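Local structure of integron gene cassette protein HFX_CASS2 (Uncultured bacterium, 3FXH) at residues 52-57 against 100-105; 105-110 against 117-122. The protein is of unknown function but folds into a compact, mostly helical subunit that pairs with a second copy of itself. All coordinates share one frame; numbering follows the deposited sequence.

Contact 1. Residues 52-57 against 100-105; sequences QFHELS and RHANTV
H54 supplies the polar link between helix 50-58 and the chain at the end of helix 88-102. Its imidazole ND1 donates to A102 O at 2.9 Å, but the bond is weak and strongly bent, with an N-H...O angle of 121°. Both A102 O and V105 O lie at the rim of the ring, close to its plane, and H54 CE1 comes to 3.3 Å from V105 O, so the polarised C-H side of the imidazole faces a second carbonyl. CG stands anti to the carbonyl carbon of H54 (chi1 -77°), a setting that brings the ring across to residues 100-105. A leucine here would probably leave A102 O without this donor and set apolar methyls against two carbonyl oxygens.

The apolar part centres on A102, whose single methyl points at the neighbouring helix. S57 CB meets A102 CB at 3.6 Å, and F53 CE2 touches the same methyl at 3.8 Å from an oblique direction. Alanine suits the place because its short side chain lets the helix backbone come near.

Bonds within each segment settle the polar groups. S57 OG donates to F53 O at 2.9 Å, as buried helical serines often do, and the same oxygen accepts S57 N from the opposite face of its carbonyl plane. S57 OG also lies over one face of the F53 ring, offset toward its rim. In the other segment H101 O collects V105 N, T104 N and T104 OG1, drawing the chain into a tight turn.

F53 continues into an edge-to-face pair with F62 and reaches A116 and I123 of helix 116-131. Close helix-helix packing over a small alanine, backed by aromatic residues, is characteristic of the interior of an all-helical domain such as this one.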
loop_
_atom_site.group_PDB
_atom_site.type_symbol
_atom_site.label_atom_id
_atom_site.label_comp_id
_atom_site.label_asym_id
_atom_site.label_seq_id
_atom_site.Cartn_x
_atom_site.Cartn_y
_atom_site.Cartn_z
ATOM N N GLN A 52 -17.041 10.698 -0.911
ATOM C CA GLN A 52 -16.381 11.251 -2.084
ATOM C C GLN A 52 -15.584 10.174 -2.811
ATOM O O GLN A 52 -15.559 10.142 -4.040
ATOM C CB GLN A 52 -15.474 12.425 -1.715
ATOM C CG GLN A 52 -14.807 13.054 -2.915
ATOM C CD GLN A 52 -13.955 14.247 -2.556
ATOM O OE1 GLN A 52 -13.043 14.149 -1.728
ATOM N NE2 GLN A 52 -14.248 15.388 -3.172
ATOM N N PHE A 53 -14.931 9.287 -2.059
ATOM C CA PHE A 53 -14.153 8.240 -2.691
ATOM C C PHE A 53 -15.047 7.333 -3.542
ATOM O O PHE A 53 -14.708 7.017 -4.679
ATOM C CB PHE A 53 -13.347 7.401 -1.691
ATOM C CG PHE A 53 -12.710 6.202 -2.334
ATOM C CD1 PHE A 53 -11.579 6.352 -3.114
ATOM C CD2 PHE A 53 -13.301 4.949 -2.246
ATOM C CE1 PHE A 53 -11.022 5.265 -3.766
ATOM C CE2 PHE A 53 -12.759 3.860 -2.887
ATOM C CZ PHE A 53 -11.612 4.013 -3.651
ATOM N N HIS A 54 -16.195 6.925 -3.001
ATOM C CA HIS A 54 -17.092 6.045 -3.746
ATOM C C HIS A 54 -17.698 6.737 -4.970
ATOM O O HIS A 54 -17.907 6.109 -6.011
ATOM C CB HIS A 54 -18.183 5.455 -2.829
ATOM C CG HIS A 54 -17.687 4.336 -1.969
ATOM N ND1 HIS A 54 -17.423 3.076 -2.468
ATOM C CD2 HIS A 54 -17.364 4.296 -0.654
ATOM C CE1 HIS A 54 -16.956 2.309 -1.496
ATOM N NE2 HIS A 54 -16.914 3.024 -0.386
ATOM N N GLU A 55 -17.966 8.033 -4.846
ATOM C CA GLU A 55 -18.513 8.810 -5.956
ATOM C C GLU A 55 -17.498 8.924 -7.099
ATOM O O GLU A 55 -17.802 8.617 -8.252
ATOM C CB GLU A 55 -18.937 10.199 -5.461
ATOM C CG GLU A 55 -19.271 11.203 -6.550
ATOM C CD GLU A 55 -19.787 12.522 -5.985
ATOM O OE1 GLU A 55 -20.130 12.559 -4.784
ATOM O OE2 GLU A 55 -19.849 13.518 -6.742
ATOM N N LEU A 56 -16.285 9.356 -6.770
ATOM C CA LEU A 56 -15.224 9.484 -7.767
ATOM C C LEU A 56 -14.919 8.162 -8.480
ATOM O O LEU A 56 -14.743 8.128 -9.694
ATOM C CB LEU A 56 -13.954 10.037 -7.119
ATOM C CG LEU A 56 -14.126 11.455 -6.561
ATOM C CD1 LEU A 56 -12.872 11.893 -5.830
ATOM C CD2 LEU A 56 -14.457 12.416 -7.690
ATOM N N SER A 57 -14.850 7.080 -7.711
ATOM C CA SER A 57 -14.538 5.768 -8.260
ATOM C C SER A 57 -15.645 5.289 -9.186
ATOM O O SER A 57 -15.376 4.763 -10.265
ATOM C CB SER A 57 -14.329 4.752 -7.139
ATOM O OG SER A 57 -13.263 5.152 -6.296
ATOM N N ARG A 100 -15.053 -0.570 -10.268
ATOM C CA ARG A 100 -15.521 -1.939 -10.042
ATOM C C ARG A 100 -15.357 -2.378 -8.591
ATOM O O ARG A 100 -16.283 -2.912 -7.980
ATOM C CB ARG A 100 -14.778 -2.924 -10.950
ATOM C CG ARG A 100 -15.138 -2.809 -12.422
ATOM C CD ARG A 100 -14.509 -3.932 -13.240
ATOM N NE ARG A 100 -13.088 -3.723 -13.536
ATOM C CZ ARG A 100 -12.096 -4.412 -12.981
ATOM N NH1 ARG A 100 -12.359 -5.344 -12.076
ATOM N NH2 ARG A 100 -10.838 -4.166 -13.330
ATOM N N HIS A 101 -14.162 -2.171 -8.048
ATOM C CA HIS A 101 -13.879 -2.614 -6.691
ATOM C C HIS A 101 -14.620 -1.779 -5.645
ATOM O O HIS A 101 -15.157 -2.327 -4.678
ATOM C CB HIS A 101 -12.367 -2.659 -6.431
ATOM C CG HIS A 101 -11.656 -3.728 -7.204
ATOM N ND1 HIS A 101 -11.577 -5.036 -6.769
ATOM C CD2 HIS A 101 -10.994 -3.687 -8.386
ATOM C CE1 HIS A 101 -10.898 -5.750 -7.650
ATOM N NE2 HIS A 101 -10.531 -4.955 -8.640
ATOM N N ALA A 102 -14.686 -0.465 -5.845
ATOM C CA ALA A 102 -15.372 0.388 -4.875
ATOM C C ALA A 102 -16.884 0.142 -4.898
ATOM O O ALA A 102 -17.600 0.564 -3.992
ATOM C CB ALA A 102 -15.065 1.852 -5.117
ATOM N N ASN A 103 -17.360 -0.529 -5.946
ATOM C CA ASN A 103 -18.762 -0.952 -6.023
ATOM C C ASN A 103 -19.083 -2.144 -5.116
ATOM O O ASN A 103 -20.244 -2.429 -4.866
ATOM C CB ASN A 103 -19.139 -1.298 -7.473
ATOM C CG ASN A 103 -20.565 -1.826 -7.609
ATOM O OD1 ASN A 103 -21.531 -1.069 -7.530
ATOM N ND2 ASN A 103 -20.697 -3.132 -7.838
ATOM N N THR A 104 -18.063 -2.843 -4.627
ATOM C CA THR A 104 -18.310 -4.072 -3.868
ATOM C C THR A 104 -17.671 -4.106 -2.481
ATOM O O THR A 104 -18.045 -4.935 -1.653
ATOM C CB THR A 104 -17.859 -5.332 -4.638
ATOM O OG1 THR A 104 -16.434 -5.321 -4.777
ATOM C CG2 THR A 104 -18.511 -5.387 -6.012
ATOM N N VAL A 105 -16.703 -3.231 -2.222
ATOM C CA VAL A 105 -16.122 -3.165 -0.885
ATOM C C VAL A 105 -16.446 -1.857 -0.184
ATOM O O VAL A 105 -16.845 -0.889 -0.822
ATOM C CB VAL A 105 -14.593 -3.397 -0.898
ATOM C CG1 VAL A 105 -14.286 -4.753 -1.546
ATOM C CG2 VAL A 105 -13.870 -2.245 -1.632
#

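Contact 2. Residues 105-110 against 117-122; sequences VVMEDF and LLLAIN
F110 lays its ring flat against the side chain of N122. N122 CB sits over the middle of one ring face, 3.6 Å from the F110 centroid and only 12° off the ring normal, a clear CH-pi contact. Beyond it the amide stacks on the ring, the two planes 21° apart, with N122 OD1 3.3 Å from F110 CD1. In both residues CG is anti to the carbonyl carbon (chi1 -57° in F110), and the two side chains run past each other in opposite directions.

An asparagine fits here because its amide can serve polar groups while its flat side packs on an aromatic. N122 ND2 donates back to L118 O, one helical turn earlier, at 3.1 Å, and also to a water 2.9 Å away; that water in turn donates to F110 O. These bonds limit rotation of the amide.

The loop joining helix 88-102 to helix 116-131 makes a 3-10 turn at 107-109 and packs on the first turns of the second helix. V106 N bonds to D109 OD2, met from above the carboxylate plane, which ties the turn together.

L119 fills the angle between F110 and M107, a selenomethionine. Its two methyls part: CD1 rests on F110 CD2 at 3.7 Å and more loosely on V105 CG2, while CD2 turns to the selenium. M107 bends at chi2, which sets SE 3.6 Å from L119 CB; the further bend at chi3 turns only the terminal methyl CE. On N122 packs R36 of the second subunit.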
loop_
_atom_site.group_PDB
_atom_site.type_symbol
_atom_site.label_atom_id
_atom_site.label_comp_id
_atom_site.label_asym_id
_atom_site.label_seq_id
_atom_site.Cartn_x
_atom_site.Cartn_y
_atom_site.Cartn_z
ATOM N N VAL A 105 -16.703 -3.231 -2.222
ATOM C CA VAL A 105 -16.122 -3.165 -0.885
ATOM C C VAL A 105 -16.446 -1.857 -0.184
ATOM O O VAL A 105 -16.845 -0.889 -0.822
ATOM C CB VAL A 105 -14.593 -3.397 -0.898
ATOM C CG1 VAL A 105 -14.286 -4.753 -1.546
ATOM C CG2 VAL A 105 -13.870 -2.245 -1.632
ATOM N N VAL A 106 -16.284 -1.846 1.134
ATOM C CA VAL A 106 -16.406 -0.625 1.924
ATOM C C VAL A 106 -15.276 -0.525 2.938
ATOM O O VAL A 106 -14.519 -1.478 3.147
ATOM C CB VAL A 106 -17.730 -0.563 2.693
ATOM C CG1 VAL A 106 -18.898 -0.521 1.725
ATOM C CG2 VAL A 106 -17.830 -1.736 3.669
HETATM N N MSE A 107 -15.158 0.648 3.554
HETATM C CA MSE A 107 -14.110 0.916 4.527
HETATM C C MSE A 107 -13.924 -0.243 5.497
HETATM O O MSE A 107 -12.804 -0.680 5.760
HETATM C CB MSE A 107 -14.448 2.181 5.320
HETATM C CG MSE A 107 -14.605 3.402 4.472
HETATM SE SE MSE A 107 -12.874 4.075 3.916
HETATM C CE MSE A 107 -12.367 4.921 5.599
ATOM N N GLU A 108 -15.037 -0.729 6.037
ATOM C CA GLU A 108 -14.988 -1.696 7.124
ATOM C C GLU A 108 -14.461 -3.051 6.683
ATOM O O GLU A 108 -14.072 -3.866 7.515
ATOM C CB GLU A 108 -16.375 -1.851 7.760
ATOM C CG GLU A 108 -16.786 -0.685 8.643
ATOM C CD GLU A 108 -17.313 0.499 7.859
ATOM O OE1 GLU A 108 -17.487 0.378 6.624
ATOM O OE2 GLU A 108 -17.562 1.553 8.486
ATOM N N ASP A 109 -14.464 -3.293 5.373
ATOM C CA ASP A 109 -13.987 -4.559 4.829
ATOM C C ASP A 109 -12.480 -4.652 5.013
ATOM O O ASP A 109 -11.906 -5.732 4.942
ATOM C CB ASP A 109 -14.331 -4.679 3.337
ATOM C CG ASP A 109 -15.785 -5.042 3.086
ATOM O OD1 ASP A 109 -16.425 -5.659 3.957
ATOM O OD2 ASP A 109 -16.286 -4.720 1.993
ATOM N N PHE A 110 -11.841 -3.506 5.237
ATOM C CA PHE A 110 -10.413 -3.465 5.489
ATOM C C PHE A 110 -10.087 -2.887 6.869
ATOM O O PHE A 110 -8.943 -2.491 7.162
ATOM C CB PHE A 110 -9.716 -2.716 4.357
ATOM C CG PHE A 110 -9.987 -3.313 3.001
ATOM C CD1 PHE A 110 -9.248 -4.394 2.550
ATOM C CD2 PHE A 110 -11.003 -2.816 2.194
ATOM C CE1 PHE A 110 -9.498 -4.953 1.301
ATOM C CE2 PHE A 110 -11.258 -3.371 0.949
ATOM C CZ PHE A 110 -10.511 -4.447 0.506
ATOM N N LEU A 117 -8.654 7.553 1.475
ATOM C CA LEU A 117 -7.399 7.369 0.731
ATOM C C LEU A 117 -6.770 6.004 1.068
ATOM O O LEU A 117 -6.111 5.340 0.240
ATOM C CB LEU A 117 -6.426 8.504 1.049
ATOM C CG LEU A 117 -6.839 9.893 0.561
ATOM C CD1 LEU A 117 -5.721 10.906 0.875
ATOM C CD2 LEU A 117 -7.149 9.866 -0.940
ATOM N N LEU A 118 -6.991 5.565 2.294
ATOM C CA LEU A 118 -6.424 4.291 2.728
ATOM C C LEU A 118 -7.248 3.133 2.183
ATOM O O LEU A 118 -6.735 2.030 1.998
ATOM C CB LEU A 118 -6.323 4.226 4.267
ATOM C CG LEU A 118 -5.525 5.388 4.871
ATOM C CD1 LEU A 118 -5.745 5.518 6.381
ATOM C CD2 LEU A 118 -4.028 5.199 4.535
ATOM N N LEU A 119 -8.538 3.362 1.948
ATOM C CA LEU A 119 -9.335 2.346 1.266
ATOM C C LEU A 119 -8.815 2.197 -0.160
ATOM O O LEU A 119 -8.742 1.093 -0.707
ATOM C CB LEU A 119 -10.813 2.742 1.254
ATOM C CG LEU A 119 -11.819 1.944 0.414
ATOM C CD1 LEU A 119 -11.810 0.463 0.747
ATOM C CD2 LEU A 119 -13.222 2.513 0.594
ATOM N N ALA A 120 -8.440 3.319 -0.757
ATOM C CA ALA A 120 -7.878 3.289 -2.111
ATOM C C ALA A 120 -6.613 2.439 -2.175
ATOM O O ALA A 120 -6.379 1.735 -3.171
ATOM C CB ALA A 120 -7.603 4.700 -2.602
ATOM N N ILE A 121 -5.783 2.498 -1.146
ATOM C CA ILE A 121 -4.574 1.669 -1.125
ATOM C C ILE A 121 -4.927 0.179 -1.102
ATOM O O ILE A 121 -4.325 -0.632 -1.822
ATOM C CB ILE A 121 -3.690 2.042 0.050
ATOM C CG1 ILE A 121 -3.054 3.432 -0.200
ATOM C CG2 ILE A 121 -2.638 0.976 0.320
ATOM C CD1 ILE A 121 -2.285 3.967 0.980
ATOM N N ASN A 122 -5.913 -0.187 -0.290
ATOM C CA ASN A 122 -6.375 -1.578 -0.276
ATOM C C ASN A 122 -6.914 -2.021 -1.642
ATOM O O ASN A 122 -6.629 -3.129 -2.093
ATOM C CB ASN A 122 -7.416 -1.788 0.828
ATOM C CG ASN A 122 -6.777 -1.920 2.200
ATOM O OD1 ASN A 122 -6.223 -2.957 2.525
ATOM N ND2 ASN A 122 -6.845 -0.858 3.006
HETATM O O HOH W 1 -6.805 -1.100 5.920
#

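The two contacts follow each other along the chain and share V105, where contact 1 ends and contact 2 begins; their centres lie about 9 Å apart. They are also joined through space by packing of helix 50-58 on helix 116-131: F53 CE1 meets A120 CB at 3.7 Å, F53 CD2 meets L119 CD2 at the same distance, and H54 NE2 approaches L119 CD2 at 3.9 Å. F53 and H54 each touch both A102 and L119, so the two contacts meet along helix 50-58. Contact 1 stays within one subunit, whereas contact 2 borders the second. No active site or ligand is known here to which either could be tied.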